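Local coordinates for histidine acid phosphatase (Hafnia alvei, PDB 4ARU), which belongs to branch 2 of the histidine phosphatase superfamily, as a histidine acid phosphatase built around a mixed beta sheet flanked by helices, at residues Arg32-His37 against Ser170-Pro175; Ser58-Phe63 against Ala366-Gln371; Pro82-Val87 against Asp297-Phe302; Leu157-Gln162 against Asp190-Met195. One frame throughout, in Å; residues are numbered along the deposited sequence. Where two conformers were deposited one is given.

Contact 1 of 4, residues Arg32-His37 against Ser170-Pro175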
loop_
_atom_site.group_PDB
_atom_site.type_symbol
_atom_site.label_atom_id
_atom_site.label_comp_id
_atom_site.label_asym_id
_atom_site.label_seq_id
_atom_site.Cartn_x
_atom_site.Cartn_y
_atom_site.Cartn_z
ATOM N N ARG A 32 -16.509 -13.856 12.213
ATOM C CA ARG A 32 -17.772 -13.701 12.901
ATOM C C ARG A 32 -17.694 -14.279 14.300
ATOM O O ARG A 32 -18.055 -13.591 15.248
ATOM C CB ARG A 32 -18.899 -14.299 12.083
ATOM C CG ARG A 32 -18.984 -13.636 10.716
ATOM C CD ARG A 32 -20.389 -13.783 10.158
ATOM N NE ARG A 32 -20.512 -13.272 8.806
ATOM C CZ ARG A 32 -20.888 -12.032 8.500
ATOM N NH1 ARG A 32 -21.181 -11.150 9.448
ATOM N NH2 ARG A 32 -20.933 -11.658 7.236
ATOM N N ASP A 33 -17.125 -15.483 14.422
ATOM C CA ASP A 33 -17.191 -16.257 15.661
ATOM C C ASP A 33 -16.350 -15.679 16.791
ATOM O O ASP A 33 -16.615 -16.026 17.923
ATOM C CB ASP A 33 -16.809 -17.715 15.407
ATOM C CG ASP A 33 -17.869 -18.490 14.614
ATOM O OD1 ASP A 33 -19.000 -17.975 14.445
ATOM O OD2 ASP A 33 -17.607 -19.688 14.246
ATOM N N VAL A 34 -15.353 -14.852 16.503
ATOM C CA VAL A 34 -14.435 -14.383 17.585
ATOM C C VAL A 34 -14.990 -13.182 18.339
ATOM O O VAL A 34 -14.327 -12.630 19.244
ATOM C CB VAL A 34 -13.013 -14.070 17.070
ATOM C CG1 VAL A 34 -12.301 -15.335 16.624
ATOM C CG2 VAL A 34 -13.026 -13.054 15.966
ATOM N N THR A 35 -16.200 -12.783 18.009
ATOM C CA THR A 35 -16.910 -11.739 18.754
ATOM C C THR A 35 -18.380 -12.078 18.923
ATOM O O THR A 35 -18.989 -12.600 18.007
ATOM C CB THR A 35 -16.790 -10.357 18.081
ATOM O OG1 THR A 35 -17.517 -9.389 18.841
ATOM C CG2 THR A 35 -17.364 -10.335 16.669
ATOM N N PRO A 36 -18.968 -11.797 20.092
ATOM C CA PRO A 36 -20.431 -11.927 20.223
ATOM C C PRO A 36 -21.185 -10.834 19.482
ATOM O O PRO A 36 -22.428 -10.930 19.335
ATOM C CB PRO A 36 -20.653 -11.742 21.727
ATOM C CG PRO A 36 -19.512 -10.849 22.143
ATOM C CD PRO A 36 -18.351 -11.352 21.358
ATOM N N HIS A 37 -20.473 -9.790 19.071
ATOM C CA HIS A 37 -21.148 -8.650 18.443
ATOM C C HIS A 37 -21.347 -8.918 16.984
ATOM O O HIS A 37 -20.794 -9.879 16.467
ATOM C CB HIS A 37 -20.316 -7.409 18.605
ATOM C CG HIS A 37 -19.957 -7.131 20.015
ATOM N ND1 HIS A 37 -20.893 -7.159 21.023
ATOM C CD2 HIS A 37 -18.769 -6.889 20.600
ATOM C CE1 HIS A 37 -20.301 -6.896 22.173
ATOM N NE2 HIS A 37 -19.015 -6.738 21.947
ATOM N N SER A 170 -10.153 -7.663 24.066
ATOM C CA SER A 170 -11.098 -6.845 24.802
ATOM C C SER A 170 -12.030 -6.081 23.851
ATOM O O SER A 170 -13.216 -5.977 24.138
ATOM C CB SER A 170 -10.355 -5.914 25.795
ATOM O OG SER A 170 -9.639 -4.894 25.144
ATOM N N VAL A 171 -11.501 -5.575 22.748
ATOM C CA VAL A 171 -12.311 -4.862 21.748
ATOM C C VAL A 171 -13.371 -5.793 21.138
ATOM O O VAL A 171 -14.518 -5.385 20.938
ATOM C CB VAL A 171 -11.395 -4.289 20.645
ATOM C CG1 VAL A 171 -12.188 -3.858 19.412
ATOM C CG2 VAL A 171 -10.541 -3.160 21.207
ATOM N N LEU A 172 -12.985 -7.036 20.876
ATOM C CA LEU A 172 -13.903 -8.047 20.383
ATOM C C LEU A 172 -14.854 -8.573 21.432
ATOM O O LEU A 172 -15.882 -9.147 21.076
ATOM C CB LEU A 172 -13.096 -9.267 19.851
ATOM C CG LEU A 172 -12.233 -8.964 18.642
ATOM C CD1 LEU A 172 -11.369 -10.175 18.427
ATOM C CD2 LEU A 172 -13.069 -8.653 17.404
ATOM N N ASP A 173 -14.552 -8.430 22.732
ATOM C CA ASP A 173 -15.212 -9.267 23.756
ATOM C C ASP A 173 -15.083 -10.739 23.439
ATOM O O ASP A 173 -16.003 -11.542 23.608
ATOM C CB ASP A 173 -16.670 -8.839 23.968
ATOM C CG ASP A 173 -16.765 -7.472 24.632
ATOM O OD1 ASP A 173 -16.399 -7.421 25.817
ATOM O OD2 ASP A 173 -17.181 -6.445 24.018
ATOM N N PHE A 174 -13.864 -11.099 23.006
ATOM C CA PHE A 174 -13.546 -12.468 22.612
ATOM C C PHE A 174 -13.972 -13.531 23.633
ATOM O O PHE A 174 -14.489 -14.582 23.260
ATOM C CB PHE A 174 -12.051 -12.583 22.230
ATOM C CG PHE A 174 -11.592 -14.008 21.935
ATOM C CD1 PHE A 174 -11.914 -14.637 20.729
ATOM C CD2 PHE A 174 -10.809 -14.690 22.835
ATOM C CE1 PHE A 174 -11.475 -15.923 20.480
ATOM C CE2 PHE A 174 -10.373 -15.978 22.575
ATOM C CZ PHE A 174 -10.699 -16.582 21.394
ATOM N N PRO A 175 -13.725 -13.297 24.926
ATOM C CA PRO A 175 -14.044 -14.362 25.881
ATOM C C PRO A 175 -15.541 -14.735 25.915
ATOM O O PRO A 175 -15.889 -15.855 26.337
ATOM C CB PRO A 175 -13.588 -13.768 27.224
ATOM C CG PRO A 175 -12.521 -12.790 26.867
ATOM C CD PRO A 175 -12.956 -12.199 25.569
#
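A Schellman motif ends helix 162-172, and the loop that follows helix 29-33 is fastened to it by Thr35 and His37. Asp173, the C-prime residue with positive phi, lets the chain turn so that Phe174 N reaches back to Ser169 O and Asp173 N to Ser170 O. Thr35 OG1 donates to Leu172 O at 2.8 Å, in the carbonyl plane, on a lone pair. Set anti to the backbone N (chi1 179°), Thr35 OG1 also accepts from His37 N (3.0 Å), an ST turn, so one oxygen links the loop's own fold to the helix terminus. Val34 supplies the apolar part of the contact: its CB faces Phe174 CD1 at 3.9 Å, while its CG2 leans on Leu172 CD1. Val34 O, buried without a conventional partner, receives a CA-H...O contact from Phe174 CA and sits at the edge of the Phe174 ring. Helix 213-229 adds Leu216 against Val34 and Leu220 against Leu172. Pro36 CG covers one face of the His37 imidazole. At the ring edge His37 NE2 donates to Asp173 OD2 at 2.8 Å, nearly straight at 170°, on the anti side of a carboxylate turned 84° from the ring.

Contact 2 of 4, residues Ser58-Phe63 against Ala366-Gln371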
loop_
_atom_site.group_PDB
_atom_site.type_symbol
_atom_site.label_atom_id
_atom_site.label_comp_id
_atom_site.label_asym_id
_atom_site.label_seq_id
_atom_site.Cartn_x
_atom_site.Cartn_y
_atom_site.Cartn_z
ATOM N N SER A 58 -10.537 11.094 -4.654
ATOM C CA SER A 58 -10.590 12.340 -5.434
ATOM C C SER A 58 -9.991 13.517 -4.653
ATOM O O SER A 58 -9.352 14.368 -5.258
ATOM C CB SER A 58 -12.012 12.653 -5.889
ATOM O OG SER A 58 -12.795 13.204 -4.849
ATOM N N LEU A 59 -10.156 13.523 -3.321
ATOM C CA LEU A 59 -9.552 14.606 -2.512
ATOM C C LEU A 59 -8.012 14.517 -2.662
ATOM O O LEU A 59 -7.331 15.553 -2.812
ATOM C CB LEU A 59 -9.984 14.542 -1.024
ATOM C CG LEU A 59 -11.444 14.817 -0.773
ATOM C CD1 LEU A 59 -11.733 14.669 0.731
ATOM C CD2 LEU A 59 -11.886 16.190 -1.257
ATOM N N MET A 60 -7.451 13.324 -2.611
ATOM C CA MET A 60 -6.020 13.125 -2.887
ATOM C C MET A 60 -5.636 13.597 -4.288
ATOM O O MET A 60 -4.613 14.265 -4.453
ATOM C CB MET A 60 -5.583 11.675 -2.674
ATOM C CG MET A 60 -5.600 11.257 -1.220
ATOM S SD MET A 60 -4.200 11.914 -0.291
ATOM C CE MET A 60 -2.850 10.851 -0.807
ATOM N N GLY A 61 -6.451 13.263 -5.292
ATOM C CA GLY A 61 -6.200 13.750 -6.663
ATOM C C GLY A 61 -6.090 15.262 -6.701
ATOM O O GLY A 61 -5.212 15.801 -7.373
ATOM N N GLY A 62 -7.003 15.949 -6.032
ATOM C CA GLY A 62 -6.985 17.425 -5.929
ATOM C C GLY A 62 -5.717 17.913 -5.261
ATOM O O GLY A 62 -5.182 18.942 -5.656
ATOM N N PHE A 63 -5.258 17.211 -4.244
ATOM C CA PHE A 63 -4.015 17.603 -3.576
ATOM C C PHE A 63 -2.833 17.441 -4.529
ATOM O O PHE A 63 -1.989 18.345 -4.661
ATOM C CB PHE A 63 -3.792 16.764 -2.322
ATOM C CG PHE A 63 -2.479 17.079 -1.647
ATOM C CD1 PHE A 63 -2.306 18.298 -0.992
ATOM C CD2 PHE A 63 -1.400 16.216 -1.767
ATOM C CE1 PHE A 63 -1.077 18.620 -0.395
ATOM C CE2 PHE A 63 -0.178 16.531 -1.189
ATOM C CZ PHE A 63 -0.033 17.741 -0.507
ATOM N N ALA A 366 -11.485 15.502 5.046
ATOM C CA ALA A 366 -10.915 16.816 5.004
ATOM C C ALA A 366 -10.498 17.211 3.605
ATOM O O ALA A 366 -9.768 16.456 2.956
ATOM C CB ALA A 366 -9.712 16.898 5.951
ATOM N N PRO A 367 -10.890 18.411 3.130
ATOM C CA PRO A 367 -10.264 18.951 1.914
ATOM C C PRO A 367 -8.736 18.995 2.099
ATOM O O PRO A 367 -8.221 19.321 3.192
ATOM C CB PRO A 367 -10.897 20.324 1.759
ATOM C CG PRO A 367 -12.158 20.306 2.566
ATOM C CD PRO A 367 -11.824 19.350 3.728
ATOM N N LEU A 368 -8.007 18.667 1.048
ATOM C CA LEU A 368 -6.567 18.632 1.055
ATOM C C LEU A 368 -6.053 19.682 0.079
ATOM O O LEU A 368 -6.359 19.613 -1.113
ATOM C CB LEU A 368 -6.085 17.272 0.642
ATOM C CG LEU A 368 -6.592 16.079 1.421
ATOM C CD1 LEU A 368 -6.102 14.814 0.739
ATOM C CD2 LEU A 368 -6.142 16.083 2.885
ATOM N N THR A 369 -5.281 20.635 0.574
ATOM C CA THR A 369 -4.804 21.748 -0.246
ATOM C C THR A 369 -3.347 22.003 0.148
ATOM O O THR A 369 -2.865 21.449 1.106
ATOM C CB THR A 369 -5.634 23.015 0.026
ATOM O OG1 THR A 369 -5.381 23.450 1.368
ATOM C CG2 THR A 369 -7.140 22.851 -0.215
ATOM N N LEU A 370 -2.632 22.886 -0.558
ATOM C CA LEU A 370 -1.272 23.205 -0.106
ATOM C C LEU A 370 -1.265 23.842 1.274
ATOM O O LEU A 370 -0.325 23.611 2.052
ATOM C CB LEU A 370 -0.519 24.048 -1.149
ATOM C CG LEU A 370 -0.123 23.245 -2.426
ATOM C CD1 LEU A 370 0.864 24.110 -3.176
ATOM C CD2 LEU A 370 0.447 21.893 -2.136
ATOM N N GLN A 371 -2.304 24.605 1.580
ATOM C CA GLN A 371 -2.445 25.279 2.896
ATOM C C GLN A 371 -2.814 24.275 3.974
ATOM O O GLN A 371 -2.408 24.463 5.107
ATOM C CB GLN A 371 -3.472 26.435 2.879
ATOM C CG GLN A 371 -3.111 27.646 2.011
ATOM C CD GLN A 371 -2.052 28.571 2.625
ATOM O OE1 GLN A 371 -1.084 28.112 3.261
ATOM N NE2 GLN A 371 -2.223 29.887 2.420
HETATM O O HOH W 1 -8.455 17.924 -1.946
#
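With CG anti to the carbonyl carbon (chi1 -55°) and chi2 extended at 174°, Leu368 extends its CD1 over helix 51-70, between Leu59 and Met60. The Met60 chain is bent at both chi2 and chi3; in the conformer given, Met60 SD lies 3.6 Å from Leu368 CD1, the two side chains meeting at a slant. Leu368 CD1 also lies 3.8 Å from Leu59 O. One turn on, Phe63 CB is 3.8 Å from Leu368 CB, and the Phe63 ring turns an edge to the loop backbone. Thr369 O approaches that edge in plane, 3.7 Å from Phe63 CE1, while Leu370 CD2 touches Phe63 CE1 at 4.0 Å, its side chain roughly perpendicular to that of Phe63. At the other end of the contact Leu59 CD1 rests 3.5 Å from Ala366 O. A water joins the two backbones: it donates to Leu59 O at 2.8 Å and accepts from Leu368 N. The polar end of Thr369 turns to His372 N, and Leu370 N is held by Glu66 OE1 further along the helix. Residues 366-371 thus form an irregular connection draped over helix 51-70, leaving helix 359-363, whose Gln361 touches Ala366 and Leu368, and leading into strand 375-378, which pairs with strand 348-356 in the mixed sheet.

Contact 3 of 4, residues Pro82-Val87 against Asp297-Phe302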
loop_
_atom_site.group_PDB
_atom_site.type_symbol
_atom_site.label_atom_id
_atom_site.label_comp_id
_atom_site.label_asym_id
_atom_site.label_seq_id
_atom_site.Cartn_x
_atom_site.Cartn_y
_atom_site.Cartn_z
ATOM N N PRO A 82 -3.713 15.194 -22.561
ATOM C CA PRO A 82 -3.849 13.787 -22.098
ATOM C C PRO A 82 -2.580 12.925 -22.079
ATOM O O PRO A 82 -2.475 12.025 -21.265
ATOM C CB PRO A 82 -4.876 13.224 -23.084
ATOM C CG PRO A 82 -5.751 14.405 -23.302
ATOM C CD PRO A 82 -4.779 15.547 -23.518
ATOM N N ASP A 83 -1.591 13.219 -22.915
ATOM C CA ASP A 83 -0.281 12.548 -22.889
ATOM C C ASP A 83 0.439 12.694 -21.532
ATOM O O ASP A 83 1.223 11.875 -21.158
ATOM C CB ASP A 83 0.633 13.182 -23.949
ATOM C CG ASP A 83 0.356 12.706 -25.391
ATOM O OD1 ASP A 83 -0.264 11.670 -25.605
ATOM O OD2 ASP A 83 0.782 13.394 -26.324
ATOM N N ALA A 84 0.110 13.734 -20.801
ATOM C CA ALA A 84 0.813 14.037 -19.540
ATOM C C ALA A 84 0.481 13.105 -18.407
ATOM O O ALA A 84 1.303 12.912 -17.547
ATOM C CB ALA A 84 0.522 15.467 -19.101
ATOM N N VAL A 85 -0.725 12.555 -18.393
ATOM C CA VAL A 85 -1.233 11.788 -17.277
ATOM C C VAL A 85 -1.686 10.401 -17.720
ATOM O O VAL A 85 -2.380 10.270 -18.714
ATOM C CB VAL A 85 -2.424 12.492 -16.621
ATOM C CG1 VAL A 85 -2.910 11.717 -15.407
ATOM C CG2 VAL A 85 -2.049 13.928 -16.242
ATOM N N TYR A 86 -1.244 9.377 -17.012
ATOM C CA TYR A 86 -1.556 8.008 -17.325
ATOM C C TYR A 86 -1.816 7.235 -16.076
ATOM O O TYR A 86 -1.049 7.292 -15.143
ATOM C CB TYR A 86 -0.426 7.370 -18.117
ATOM C CG TYR A 86 -0.667 5.956 -18.635
ATOM C CD1 TYR A 86 -0.527 4.866 -17.844
ATOM C CD2 TYR A 86 -0.897 5.745 -19.965
ATOM C CE1 TYR A 86 -0.717 3.568 -18.342
ATOM C CE2 TYR A 86 -1.112 4.475 -20.479
ATOM C CZ TYR A 86 -1.008 3.381 -19.652
ATOM O OH TYR A 86 -1.151 2.095 -20.151
ATOM N N VAL A 87 -2.913 6.467 -16.064
ATOM C CA VAL A 87 -3.272 5.578 -14.986
ATOM C C VAL A 87 -3.225 4.130 -15.437
ATOM O O VAL A 87 -3.861 3.785 -16.391
ATOM C CB VAL A 87 -4.696 5.873 -14.395
ATOM C CG1 VAL A 87 -5.030 4.837 -13.355
ATOM C CG2 VAL A 87 -4.788 7.280 -13.844
ATOM N N ASP A 297 5.988 11.522 -23.515
ATOM C CA ASP A 297 5.961 12.817 -22.843
ATOM C C ASP A 297 5.170 12.742 -21.519
ATOM O O ASP A 297 4.702 13.760 -20.991
ATOM C CB ASP A 297 5.285 13.871 -23.760
ATOM C CG ASP A 297 5.993 14.038 -25.120
ATOM O OD1 ASP A 297 7.239 13.931 -25.165
ATOM O OD2 ASP A 297 5.295 14.268 -26.142
ATOM N N ASN A 298 4.955 11.530 -21.026
ATOM C CA ASN A 298 4.202 11.337 -19.788
ATOM C C ASN A 298 4.900 12.031 -18.641
ATOM O O ASN A 298 6.138 11.934 -18.555
ATOM C CB ASN A 298 4.066 9.849 -19.480
ATOM C CG ASN A 298 3.366 9.603 -18.166
ATOM O OD1 ASN A 298 4.014 9.390 -17.110
ATOM N ND2 ASN A 298 2.077 9.773 -18.167
ATOM N N LYS A 299 4.133 12.753 -17.835
ATOM C CA LYS A 299 4.634 13.457 -16.657
ATOM C C LYS A 299 4.183 12.816 -15.329
ATOM O O LYS A 299 4.890 12.927 -14.311
ATOM C CB LYS A 299 4.168 14.911 -16.677
ATOM C CG LYS A 299 4.552 15.713 -17.912
ATOM C CD LYS A 299 6.037 15.654 -18.135
ATOM C CE LYS A 299 6.473 16.503 -19.347
ATOM N NZ LYS A 299 6.530 17.945 -18.998
ATOM N N ILE A 300 3.006 12.202 -15.319
ATOM C CA ILE A 300 2.455 11.625 -14.134
ATOM C C ILE A 300 1.948 10.228 -14.485
ATOM O O ILE A 300 1.070 10.079 -15.349
ATOM C CB ILE A 300 1.296 12.444 -13.554
ATOM C CG1 ILE A 300 1.756 13.890 -13.191
ATOM C CG2 ILE A 300 0.683 11.744 -12.332
ATOM C CD1 ILE A 300 0.591 14.818 -13.036
ATOM N N LEU A 301 2.509 9.236 -13.833
ATOM C CA LEU A 301 2.117 7.829 -13.968
ATOM C C LEU A 301 1.553 7.425 -12.610
ATOM O O LEU A 301 2.270 7.420 -11.619
ATOM C CB LEU A 301 3.268 6.943 -14.400
ATOM C CG LEU A 301 3.082 5.426 -14.335
ATOM C CD1 LEU A 301 1.884 5.025 -15.176
ATOM C CD2 LEU A 301 4.305 4.659 -14.735
ATOM N N PHE A 302 0.255 7.132 -12.545
ATOM C CA PHE A 302 -0.426 6.728 -11.332
ATOM C C PHE A 302 -0.771 5.236 -11.486
ATOM O O PHE A 302 -1.493 4.859 -12.445
ATOM C CB PHE A 302 -1.688 7.571 -11.127
ATOM C CG PHE A 302 -2.444 7.281 -9.873
ATOM C CD1 PHE A 302 -3.443 6.327 -9.859
ATOM C CD2 PHE A 302 -2.195 7.979 -8.691
ATOM C CE1 PHE A 302 -4.212 6.111 -8.723
ATOM C CE2 PHE A 302 -2.952 7.743 -7.541
ATOM C CZ PHE A 302 -3.952 6.782 -7.569
HETATM O O HOH W 2 0.966 9.167 -21.198
HETATM O O HOH W 3 2.687 15.066 -26.110
#
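Tyr86 and Leu301 run alongside each other in the same direction, with Tyr86 CD1 3.6 Å from Leu301 CD1. Both have CG anti to the backbone N, Tyr86 at chi1 -174°, and the tyrosine ring stacks on His115 while its hydroxyl reaches Pro292 O. On the opposite face of the sheet Val85 CG2 meets Ile300 CD1, and Val87 CG1 comes to Phe302 CD1, at the ring edge, at 4.1 Å; helix 93-106 covers this face, where Phe102 stacks on Phe302 and Leu103 touches both valines. The strands 85-89 and 300-305 are parallel neighbours in the central mixed sheet of the histidine phosphatase fold, with strand 9-18 beyond Leu301. Their ladder runs through Ile300 N to Ala84 O, Tyr86 N to Ile300 O and Phe302 N to Tyr86 O, each 2.9 Å. Ala84 O also accepts Lys299 N at 2.8 Å, from a direction tilted off the carbonyl plane. Asn298, CG anti to its N (chi1 177°), folds its amide over the strand start: Asn298 ND2 donates to Ile300 O at 3.0 Å from above the carbonyl plane and lies 3.5 Å from Tyr86 CB. Beyond it, a water donates to both Asp83 OD2 and Asp297 OD2.

Contact 4 of 4, residues Leu157-Gln162 against Asp190-Met195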
loop_
_atom_site.group_PDB
_atom_site.type_symbol
_atom_site.label_atom_id
_atom_site.label_comp_id
_atom_site.label_asym_id
_atom_site.label_seq_id
_atom_site.Cartn_x
_atom_site.Cartn_y
_atom_site.Cartn_z
ATOM N N LEU A 157 5.610 -16.080 17.675
ATOM C CA LEU A 157 5.356 -14.659 17.384
ATOM C C LEU A 157 4.357 -14.004 18.329
ATOM O O LEU A 157 4.491 -12.814 18.629
ATOM C CB LEU A 157 4.856 -14.507 15.954
ATOM C CG LEU A 157 4.800 -13.083 15.409
ATOM C CD1 LEU A 157 6.184 -12.501 15.231
ATOM C CD2 LEU A 157 4.027 -13.013 14.114
ATOM N N ASN A 158 3.337 -14.726 18.798
ATOM C CA ASN A 158 2.344 -14.071 19.636
ATOM C C ASN A 158 2.994 -13.492 20.902
ATOM O O ASN A 158 2.464 -12.544 21.486
ATOM C CB ASN A 158 1.241 -15.023 20.126
ATOM C CG ASN A 158 0.326 -15.512 19.008
ATOM O OD1 ASN A 158 0.498 -15.153 17.839
ATOM N ND2 ASN A 158 -0.682 -16.295 19.412
ATOM N N GLN A 159 4.069 -14.107 21.363
ATOM C CA GLN A 159 4.722 -13.656 22.588
ATOM C C GLN A 159 5.319 -12.256 22.489
ATOM O O GLN A 159 5.608 -11.655 23.545
ATOM C CB GLN A 159 5.745 -14.681 23.049
ATOM C CG GLN A 159 5.144 -16.039 23.429
ATOM C CD GLN A 159 3.809 -15.962 24.193
ATOM O OE1 GLN A 159 2.759 -16.456 23.713
ATOM N NE2 GLN A 159 3.815 -15.306 25.347
ATOM N N ARG A 160 5.523 -11.787 21.271
ATOM C CA ARG A 160 6.053 -10.460 21.002
ATOM C C ARG A 160 4.971 -9.396 21.161
ATOM O O ARG A 160 5.268 -8.202 21.298
ATOM C CB ARG A 160 6.647 -10.401 19.583
ATOM C CG ARG A 160 7.178 -9.053 19.140
ATOM C CD ARG A 160 7.909 -9.187 17.841
ATOM N NE ARG A 160 9.138 -9.951 17.989
ATOM C CZ ARG A 160 9.885 -10.368 16.976
ATOM N NH1 ARG A 160 9.472 -10.165 15.704
ATOM N NH2 ARG A 160 11.035 -11.007 17.251
ATOM N N TYR A 161 3.715 -9.802 21.099
ATOM C CA TYR A 161 2.588 -8.871 21.000
ATOM C C TYR A 161 1.510 -9.112 22.039
ATOM O O TYR A 161 0.314 -8.943 21.757
ATOM C CB TYR A 161 1.990 -8.926 19.582
ATOM C CG TYR A 161 2.965 -8.537 18.532
ATOM C CD1 TYR A 161 3.378 -7.233 18.388
ATOM C CD2 TYR A 161 3.515 -9.490 17.712
ATOM C CE1 TYR A 161 4.311 -6.878 17.408
ATOM C CE2 TYR A 161 4.461 -9.171 16.753
ATOM C CZ TYR A 161 4.860 -7.861 16.601
ATOM O OH TYR A 161 5.840 -7.485 15.699
ATOM N N GLN A 162 1.895 -9.448 23.260
ATOM C CA GLN A 162 0.929 -9.785 24.276
ATOM C C GLN A 162 -0.051 -8.658 24.579
ATOM O O GLN A 162 -1.262 -8.901 24.616
ATOM C CB GLN A 162 1.645 -10.312 25.503
ATOM C CG GLN A 162 2.209 -11.719 25.258
ATOM C CD GLN A 162 1.117 -12.767 24.854
ATOM O OE1 GLN A 162 0.970 -13.176 23.685
ATOM N NE2 GLN A 162 0.340 -13.197 25.857
ATOM N N ASP A 190 -8.222 -17.810 25.972
ATOM C CA ASP A 190 -7.341 -16.635 25.811
ATOM C C ASP A 190 -7.003 -16.505 24.329
ATOM O O ASP A 190 -6.621 -17.471 23.707
ATOM C CB ASP A 190 -6.059 -16.844 26.650
ATOM C CG ASP A 190 -5.032 -15.746 26.456
ATOM O OD1 ASP A 190 -4.199 -15.850 25.540
ATOM O OD2 ASP A 190 -5.077 -14.755 27.229
ATOM N N PHE A 191 -7.143 -15.305 23.771
ATOM C CA PHE A 191 -7.022 -15.079 22.337
ATOM C C PHE A 191 -5.680 -15.551 21.832
ATOM O O PHE A 191 -5.602 -16.299 20.857
ATOM C CB PHE A 191 -7.259 -13.590 22.045
ATOM C CG PHE A 191 -7.348 -13.230 20.573
ATOM C CD1 PHE A 191 -8.497 -13.503 19.851
ATOM C CD2 PHE A 191 -6.355 -12.505 19.940
ATOM C CE1 PHE A 191 -8.613 -13.119 18.532
ATOM C CE2 PHE A 191 -6.467 -12.133 18.611
ATOM C CZ PHE A 191 -7.588 -12.443 17.903
ATOM N N SER A 192 -4.611 -15.147 22.500
ATOM C CA SER A 192 -3.256 -15.551 22.095
ATOM C C SER A 192 -3.015 -17.078 22.232
ATOM O O SER A 192 -2.486 -17.692 21.306
ATOM C CB SER A 192 -2.211 -14.784 22.910
ATOM O OG SER A 192 -0.878 -15.233 22.576
ATOM N N GLN A 193 -3.395 -17.662 23.353
ATOM C CA GLN A 193 -3.171 -19.081 23.623
ATOM C C GLN A 193 -3.973 -19.939 22.647
ATOM O O GLN A 193 -3.503 -20.980 22.200
ATOM C CB GLN A 193 -3.610 -19.394 25.057
ATOM C CG GLN A 193 -3.211 -20.778 25.572
ATOM C CD GLN A 193 -4.041 -21.911 24.992
ATOM O OE1 GLN A 193 -5.222 -21.742 24.732
ATOM N NE2 GLN A 193 -3.419 -23.075 24.786
ATOM N N ALA A 194 -5.193 -19.502 22.360
ATOM C CA ALA A 194 -6.096 -20.246 21.479
ATOM C C ALA A 194 -5.598 -20.328 20.034
ATOM O O ALA A 194 -5.960 -21.267 19.316
ATOM C CB ALA A 194 -7.483 -19.652 21.519
ATOM N N MET A 195 -4.826 -19.324 19.604
ATOM C CA MET A 195 -4.454 -19.147 18.208
ATOM C C MET A 195 -2.968 -18.848 18.068
ATOM O O MET A 195 -2.575 -17.755 17.692
ATOM C CB MET A 195 -5.270 -18.032 17.549
ATOM C CG MET A 195 -6.723 -18.425 17.462
ATOM S SD MET A 195 -7.718 -17.110 16.691
ATOM C CE MET A 195 -8.783 -16.692 18.052
HETATM O O HOH W 4 -0.094 -17.144 24.375
#
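The flat amide of Asn158 meets residues 190-195 through its nitrogen edge, where Met195 O lies nearly in the amide plane, 2.9 Å from Asn158 ND2. In the same loop Arg160 CG lies over one face of the Tyr161 ring, offset toward its rim. At the acceptor Met195 O the approach is less regular, for the donor stands 47° out of the carbonyl plane, although the N-H points well at the oxygen (164°). Two weak bonds share the same nitrogen: Asn158 ND2 reaches Ser192 O at 3.0 Å and Ser192 OG at 3.3 Å, both strongly bent. The other end of the amide, Asn158 OD1, is bonded to Ser197 OG, so both ends are held and the rotation of the group is fixed. With CG anti to the carbonyl carbon (chi1 -68°), Asn158 also sets its CB against Ser192 OG at 3.2 Å. The carbonyls of Ser192 and Met195 that Asn158 ND2 meets lie toward the C-terminal end of the short helix 191-194, whose other end is N-capped by Asp190: Asp190 OD1 takes Gln193 N at 3.0 Å through its anti lone pair. The loop carrying Asn158 leads into helix 162-172, whose Leu165 touches both Asn158 and Ser192. Further out, the Gln162 side chain approaches Ser192, and a water donates to both Gln159 OE1 and Ser192 OG.

Overall arrangement
Contacts 1 and 4 lie in the helical part of the chain, their centres about 15 Å apart, and touch: Phe174 packs on Phe191 and Met195, and Val34 on Met195. Helix 162-172 joins them, entered from the loop of contact 4 and ended at contact 1, and helix 213-229 borders both. Contacts 2 and 3 belong to the part around the mixed sheet, with centres about 19 Å apart; helix 51-70 precedes strand 85-89 in the chain. The centres of contacts 3 and 4 are about 47 Å apart, across the chain's centre. Residues 32-37 join the helical part, whereas 58-63 and 82-87 join the sheet part, so the chain passes between regions early on; the segments of contacts 1 and 4 alternate.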